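Side-chain contacts in kinesin-like protein Nod (Drosophila melanogaster, PDB 3DC4), which binds microtubules and hydrolyses ATP through its kinesin motor domain and is required to segregate non-exchange chromosomes in meiosis: residues H196-L201 with A222-H227; G133-R138 with I226-K231. All blocks are in the same frame, centred on the assembly; numbering follows the deposited sequence.

How the interactions relate
Both interactions lie in the kinesin motor domain and share strand 220-229, overlapping at Ile226 and His227. Their centres are 14 Å apart. Along the chain, helix 127-141 of interaction 2 comes first. Helix 192-204 of interaction 1 follows, and the common strand comes last. Val224, Ile226 and Val228 project from the same side of the strand, so both helices pack on one face of the large mixed sheet. Interaction 1 uses Val224, nearer the nucleotide and magnesium. Interaction 2 uses Ile226 and Val228, away from the annotated sites. Together they place two helices against one strand of the motor core.

Interaction 1. Residues H196-L201 with A222-H227; sequences HHILEL and AIVTIH
Val224 meets two neighbouring residues of the helix, Ile198 and Leu199, with one methyl for each. Its CG1 lies 4.1 Å from CD1 of Ile198, and these two side chains reach toward each other tip to tip. Its CG2 lies 4.1 Å from CD2 of Leu199, whose side chain runs across that of Val224 at about a right angle. The contact is apolar throughout, and no hydrogen bond joins the segments. Both are ordinary van der Waals contacts, and just 81 Å² of surface is buried.

The torsions explain this sharing. Ile198 holds CG1 between its backbone N and carbonyl carbon (chi1 75°), with chi2 at 99°, well away from a staggered value. That bend carries CD1 out to the strand. In Val224, CG1 stands opposite the backbone N (chi1 176°) and CG2 lies beside it, so the two methyls part toward the two helix residues. The CA atoms of Leu199 and Val224 are 8.5 Å apart, close enough for short branched chains to bridge the gap.

Within the helix, Glu200 N bonds to His196 O at 2.9 Å. The strand is held between its antiparallel neighbours 151-160 and 234-241. Phe156, Met114 and Leu128 also touch Val224 and line its surroundings.

Residues 208-217 of the chain joining helix and strand are not modelled, consistent with mobility. In kinesins this connection carries the first nucleotide-sensing switch loop. The side chain of Val224 is about 11 Å from the bound magnesium ion. A helix laid on the central sheet just before that loop is characteristic of the kinesin motor fold.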
loop_
_atom_site.group_PDB
_atom_site.type_symbol
_atom_site.label_atom_id
_atom_site.label_comp_id
_atom_site.label_asym_id
_atom_site.label_seq_id
_atom_site.Cartn_x
_atom_site.Cartn_y
_atom_site.Cartn_z
ATOM N N HIS A 196 -12.100 -12.281 4.768
ATOM C CA HIS A 196 -12.211 -12.208 6.214
ATOM C C HIS A 196 -11.407 -13.337 6.859
ATOM O O HIS A 196 -10.721 -13.126 7.859
ATOM C CB HIS A 196 -13.680 -12.287 6.627
ATOM C CG HIS A 196 -13.897 -12.146 8.099
ATOM N ND1 HIS A 196 -13.504 -13.111 9.003
ATOM C CD2 HIS A 196 -14.442 -11.146 8.831
ATOM C CE1 HIS A 196 -13.799 -12.711 10.226
ATOM N NE2 HIS A 196 -14.368 -11.521 10.151
ATOM N N HIS A 197 -11.474 -14.531 6.275
ATOM C CA HIS A 197 -10.739 -15.674 6.808
ATOM C C HIS A 197 -9.229 -15.450 6.794
ATOM O O HIS A 197 -8.567 -15.626 7.819
ATOM C CB HIS A 197 -11.074 -16.938 6.010
ATOM C CG HIS A 197 -10.226 -18.123 6.364
ATOM N ND1 HIS A 197 -10.243 -18.701 7.613
ATOM C CD2 HIS A 197 -9.337 -18.835 5.631
ATOM C CE1 HIS A 197 -9.400 -19.721 7.637
ATOM N NE2 HIS A 197 -8.838 -19.822 6.447
ATOM N N ILE A 198 -8.683 -15.060 5.640
ATOM C CA ILE A 198 -7.242 -14.847 5.540
ATOM C C ILE A 198 -6.758 -13.725 6.451
ATOM O O ILE A 198 -5.661 -13.803 7.007
ATOM C CB ILE A 198 -6.781 -14.563 4.070
ATOM C CG1 ILE A 198 -7.151 -13.143 3.638
ATOM C CG2 ILE A 198 -7.391 -15.585 3.128
ATOM C CD1 ILE A 198 -5.988 -12.155 3.731
ATOM N N LEU A 199 -7.570 -12.684 6.616
ATOM C CA LEU A 199 -7.179 -11.574 7.480
ATOM C C LEU A 199 -7.199 -11.993 8.943
ATOM O O LEU A 199 -6.321 -11.617 9.719
ATOM C CB LEU A 199 -8.103 -10.373 7.275
ATOM C CG LEU A 199 -7.937 -9.629 5.952
ATOM C CD1 LEU A 199 -8.917 -8.469 5.888
ATOM C CD2 LEU A 199 -6.496 -9.122 5.844
ATOM N N GLU A 200 -8.206 -12.778 9.309
ATOM C CA GLU A 200 -8.337 -13.256 10.678
ATOM C C GLU A 200 -7.211 -14.246 10.975
ATOM O O GLU A 200 -6.565 -14.180 12.024
ATOM C CB GLU A 200 -9.697 -13.936 10.869
ATOM C CG GLU A 200 -9.965 -14.432 12.279
ATOM C CD GLU A 200 -11.310 -15.130 12.399
ATOM O OE1 GLU A 200 -12.350 -14.458 12.212
ATOM O OE2 GLU A 200 -11.330 -16.353 12.675
ATOM N N LEU A 201 -6.977 -15.160 10.039
ATOM C CA LEU A 201 -5.926 -16.159 10.193
ATOM C C LEU A 201 -4.567 -15.485 10.309
ATOM O O LEU A 201 -3.782 -15.790 11.209
ATOM C CB LEU A 201 -5.924 -17.110 8.993
ATOM C CG LEU A 201 -4.780 -18.124 8.912
ATOM C CD1 LEU A 201 -4.893 -19.129 10.051
ATOM C CD2 LEU A 201 -4.831 -18.834 7.571
ATOM N N ALA A 222 2.948 -5.029 7.325
ATOM C CA ALA A 222 2.051 -6.027 6.758
ATOM C C ALA A 222 1.866 -5.802 5.272
ATOM O O ALA A 222 1.754 -4.665 4.811
ATOM C CB ALA A 222 0.712 -5.994 7.462
ATOM N N ILE A 223 1.837 -6.902 4.530
ATOM C CA ILE A 223 1.661 -6.848 3.092
ATOM C C ILE A 223 0.634 -7.888 2.668
ATOM O O ILE A 223 0.927 -9.088 2.629
ATOM C CB ILE A 223 2.983 -7.134 2.364
ATOM C CG1 ILE A 223 4.030 -6.099 2.800
ATOM C CG2 ILE A 223 2.771 -7.088 0.853
ATOM C CD1 ILE A 223 5.471 -6.492 2.509
ATOM N N VAL A 224 -0.582 -7.438 2.392
ATOM C CA VAL A 224 -1.627 -8.344 1.943
ATOM C C VAL A 224 -1.720 -8.120 0.444
ATOM O O VAL A 224 -1.920 -6.998 -0.025
ATOM C CB VAL A 224 -2.984 -8.040 2.608
ATOM C CG1 VAL A 224 -4.053 -8.951 2.039
ATOM C CG2 VAL A 224 -2.878 -8.246 4.107
ATOM N N THR A 225 -1.545 -9.192 -0.308
ATOM C CA THR A 225 -1.580 -9.098 -1.752
ATOM C C THR A 225 -2.716 -9.872 -2.379
ATOM O O THR A 225 -2.922 -11.053 -2.086
ATOM C CB THR A 225 -0.258 -9.599 -2.359
ATOM O OG1 THR A 225 0.804 -8.741 -1.937
ATOM C CG2 THR A 225 -0.328 -9.610 -3.880
ATOM N N ILE A 226 -3.460 -9.175 -3.230
ATOM C CA ILE A 226 -4.548 -9.781 -3.969
ATOM C C ILE A 226 -3.907 -10.185 -5.290
ATOM O O ILE A 226 -3.411 -9.335 -6.034
ATOM C CB ILE A 226 -5.682 -8.772 -4.225
ATOM C CG1 ILE A 226 -6.379 -8.443 -2.905
ATOM C CG2 ILE A 226 -6.671 -9.336 -5.239
ATOM C CD1 ILE A 226 -7.537 -7.452 -3.041
ATOM N N HIS A 227 -3.892 -11.489 -5.554
ATOM C CA HIS A 227 -3.301 -12.031 -6.772
ATOM C C HIS A 227 -4.369 -12.371 -7.798
ATOM O O HIS A 227 -5.375 -13.008 -7.481
ATOM C CB HIS A 227 -2.517 -13.310 -6.463
ATOM C CG HIS A 227 -1.395 -13.129 -5.486
ATOM N ND1 HIS A 227 -0.079 -13.007 -5.880
ATOM C CD2 HIS A 227 -1.391 -13.066 -4.133
ATOM C CE1 HIS A 227 0.688 -12.881 -4.811
ATOM N NE2 HIS A 227 -0.083 -12.913 -3.737
#

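Interaction 2. Residues G133-R138 with I226-K231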
loop_
_atom_site.group_PDB
_atom_site.type_symbol
_atom_site.label_atom_id
_atom_site.label_comp_id
_atom_site.label_asym_id
_atom_site.label_seq_id
_atom_site.Cartn_x
_atom_site.Cartn_y
_atom_site.Cartn_z
ATOM N N GLY A 133 -13.857 -6.339 -3.910
ATOM C CA GLY A 133 -15.219 -6.283 -4.410
ATOM C C GLY A 133 -15.272 -5.903 -5.881
ATOM O O GLY A 133 -15.947 -6.567 -6.660
ATOM N N ASP A 134 -14.558 -4.846 -6.265
ATOM C CA ASP A 134 -14.548 -4.406 -7.659
ATOM C C ASP A 134 -13.807 -5.376 -8.578
ATOM O O ASP A 134 -14.102 -5.460 -9.771
ATOM C CB ASP A 134 -13.941 -2.999 -7.775
ATOM C CG ASP A 134 -14.888 -1.910 -7.278
ATOM O OD1 ASP A 134 -16.060 -1.897 -7.718
ATOM O OD2 ASP A 134 -14.468 -1.065 -6.456
ATOM N N ILE A 135 -12.839 -6.099 -8.024
ATOM C CA ILE A 135 -12.086 -7.076 -8.797
ATOM C C ILE A 135 -13.024 -8.220 -9.178
ATOM O O ILE A 135 -13.080 -8.621 -10.342
ATOM C CB ILE A 135 -10.902 -7.625 -7.983
ATOM C CG1 ILE A 135 -9.833 -6.536 -7.839
ATOM C CG2 ILE A 135 -10.313 -8.864 -8.659
ATOM C CD1 ILE A 135 -8.727 -6.894 -6.876
ATOM N N PHE A 136 -13.770 -8.733 -8.205
ATOM C CA PHE A 136 -14.702 -9.824 -8.470
ATOM C C PHE A 136 -15.739 -9.392 -9.499
ATOM O O PHE A 136 -16.019 -10.110 -10.460
ATOM C CB PHE A 136 -15.435 -10.258 -7.191
ATOM C CG PHE A 136 -14.599 -11.080 -6.237
ATOM C CD1 PHE A 136 -13.656 -11.991 -6.703
ATOM C CD2 PHE A 136 -14.808 -10.984 -4.865
ATOM C CE1 PHE A 136 -12.937 -12.794 -5.816
ATOM C CE2 PHE A 136 -14.094 -11.784 -3.970
ATOM C CZ PHE A 136 -13.159 -12.689 -4.446
ATOM N N GLU A 137 -16.309 -8.210 -9.291
ATOM C CA GLU A 137 -17.331 -7.690 -10.188
ATOM C C GLU A 137 -16.878 -7.634 -11.643
ATOM O O GLU A 137 -17.586 -8.088 -12.542
ATOM C CB GLU A 137 -17.762 -6.301 -9.719
ATOM C CG GLU A 137 -18.825 -5.657 -10.577
ATOM C CD GLU A 137 -19.376 -4.401 -9.940
ATOM O OE1 GLU A 137 -19.941 -4.502 -8.829
ATOM O OE2 GLU A 137 -19.240 -3.316 -10.544
ATOM N N ARG A 138 -15.693 -7.082 -11.874
ATOM C CA ARG A 138 -15.171 -6.972 -13.230
ATOM C C ARG A 138 -14.768 -8.321 -13.807
ATOM O O ARG A 138 -14.844 -8.533 -15.016
ATOM C CB ARG A 138 -13.987 -6.011 -13.254
ATOM C CG ARG A 138 -14.362 -4.610 -12.821
ATOM C CD ARG A 138 -13.165 -3.691 -12.858
ATOM N NE ARG A 138 -13.512 -2.337 -12.446
ATOM C CZ ARG A 138 -12.644 -1.335 -12.387
ATOM N NH1 ARG A 138 -11.376 -1.536 -12.713
ATOM N NH2 ARG A 138 -13.042 -0.133 -11.999
ATOM N N ILE A 226 -3.460 -9.175 -3.230
ATOM C CA ILE A 226 -4.548 -9.781 -3.969
ATOM C C ILE A 226 -3.907 -10.185 -5.290
ATOM O O ILE A 226 -3.411 -9.335 -6.034
ATOM C CB ILE A 226 -5.682 -8.772 -4.225
ATOM C CG1 ILE A 226 -6.379 -8.443 -2.905
ATOM C CG2 ILE A 226 -6.671 -9.336 -5.239
ATOM C CD1 ILE A 226 -7.537 -7.452 -3.041
ATOM N N HIS A 227 -3.892 -11.489 -5.554
ATOM C CA HIS A 227 -3.301 -12.031 -6.772
ATOM C C HIS A 227 -4.369 -12.371 -7.798
ATOM O O HIS A 227 -5.375 -13.008 -7.481
ATOM C CB HIS A 227 -2.517 -13.310 -6.463
ATOM C CG HIS A 227 -1.395 -13.129 -5.486
ATOM N ND1 HIS A 227 -0.079 -13.007 -5.880
ATOM C CD2 HIS A 227 -1.391 -13.066 -4.133
ATOM C CE1 HIS A 227 0.688 -12.881 -4.811
ATOM N NE2 HIS A 227 -0.083 -12.913 -3.737
ATOM N N VAL A 228 -4.136 -11.932 -9.028
ATOM C CA VAL A 228 -5.026 -12.188 -10.152
ATOM C C VAL A 228 -4.204 -13.089 -11.067
ATOM O O VAL A 228 -3.215 -12.651 -11.661
ATOM C CB VAL A 228 -5.384 -10.869 -10.871
ATOM C CG1 VAL A 228 -6.189 -11.148 -12.129
ATOM C CG2 VAL A 228 -6.193 -9.979 -9.927
ATOM N N LYS A 229 -4.610 -14.354 -11.159
ATOM C CA LYS A 229 -3.889 -15.340 -11.955
ATOM C C LYS A 229 -4.666 -15.977 -13.098
ATOM O O LYS A 229 -5.832 -16.336 -12.950
ATOM C CB LYS A 229 -3.378 -16.462 -11.042
ATOM C CG LYS A 229 -2.293 -16.061 -10.052
ATOM C CD LYS A 229 -1.732 -17.297 -9.354
ATOM C CE LYS A 229 -0.477 -16.980 -8.549
ATOM N NZ LYS A 229 0.048 -18.204 -7.888
ATOM N N SER A 230 -3.996 -16.108 -14.239
ATOM C CA SER A 230 -4.565 -16.748 -15.420
ATOM C C SER A 230 -3.467 -17.683 -15.897
ATOM O O SER A 230 -2.349 -17.645 -15.381
ATOM C CB SER A 230 -4.875 -15.736 -16.524
ATOM O OG SER A 230 -3.711 -15.432 -17.275
ATOM N N LYS A 231 -3.779 -18.500 -16.894
ATOM C CA LYS A 231 -2.820 -19.452 -17.432
ATOM C C LYS A 231 -1.544 -18.775 -17.923
ATOM O O LYS A 231 -0.464 -19.353 -17.848
ATOM C CB LYS A 231 -3.458 -20.232 -18.585
ATOM C CG LYS A 231 -2.625 -21.388 -19.092
ATOM C CD LYS A 231 -3.384 -22.211 -20.131
ATOM C CE LYS A 231 -3.757 -21.372 -21.340
ATOM N NZ LYS A 231 -4.436 -22.186 -22.375
#
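Ser230 OG is hydrogen-bonded to two backbone amides, Thr232 N and His233 N, in the turn just beyond Ile226 and Val228, the strand residues that pack on Ile135. The hydroxyl bridges two amides of the turn that leads into strand 234-241. Between the helix and the strand segments themselves there is no polar bond.

Of segment 133-138, only Ile135 touches segment 226-231, and it uses both of its branches. Its CD1 comes to 3.6 Å from CG2 of Ile226. The same methyl is 4.1 Å from CD1 of Ile226, so it touches both branch ends of that residue. The two isoleucines reach toward each other tip to tip. The second branch is looser: CG2 of Ile135 is 4.5 Å from CG2 of Val228. About 106 Å² is buried in all, and the three residues are buried in the protein.

An extended end lets Ile135 work on two strand residues at once. Its CG1 stands opposite the carbonyl carbon (chi1 -71°), and chi2 near 171° stretches CD1 out to Ile226. CG2 takes the place opposite the backbone N and is turned to Val228. Ile226 and Val228 are two positions apart and both point to the helix, while the intervening His227 points away. The CA atoms of Ile135 and Val228 are 8.8 Å apart.

Leu132 of the same helix and Val152 of strand 151-160 also touch Ile226. Alongside, the helix is tied to the preceding helices: Arg138 forms a salt bridge with Asp88, and Asp134 bonds to Tyr79. Helix 127-141 thus rests on strand 220-229, which runs between antiparallel strands 151-160 and 234-241, and is flanked by helices 75-82 and 84-92.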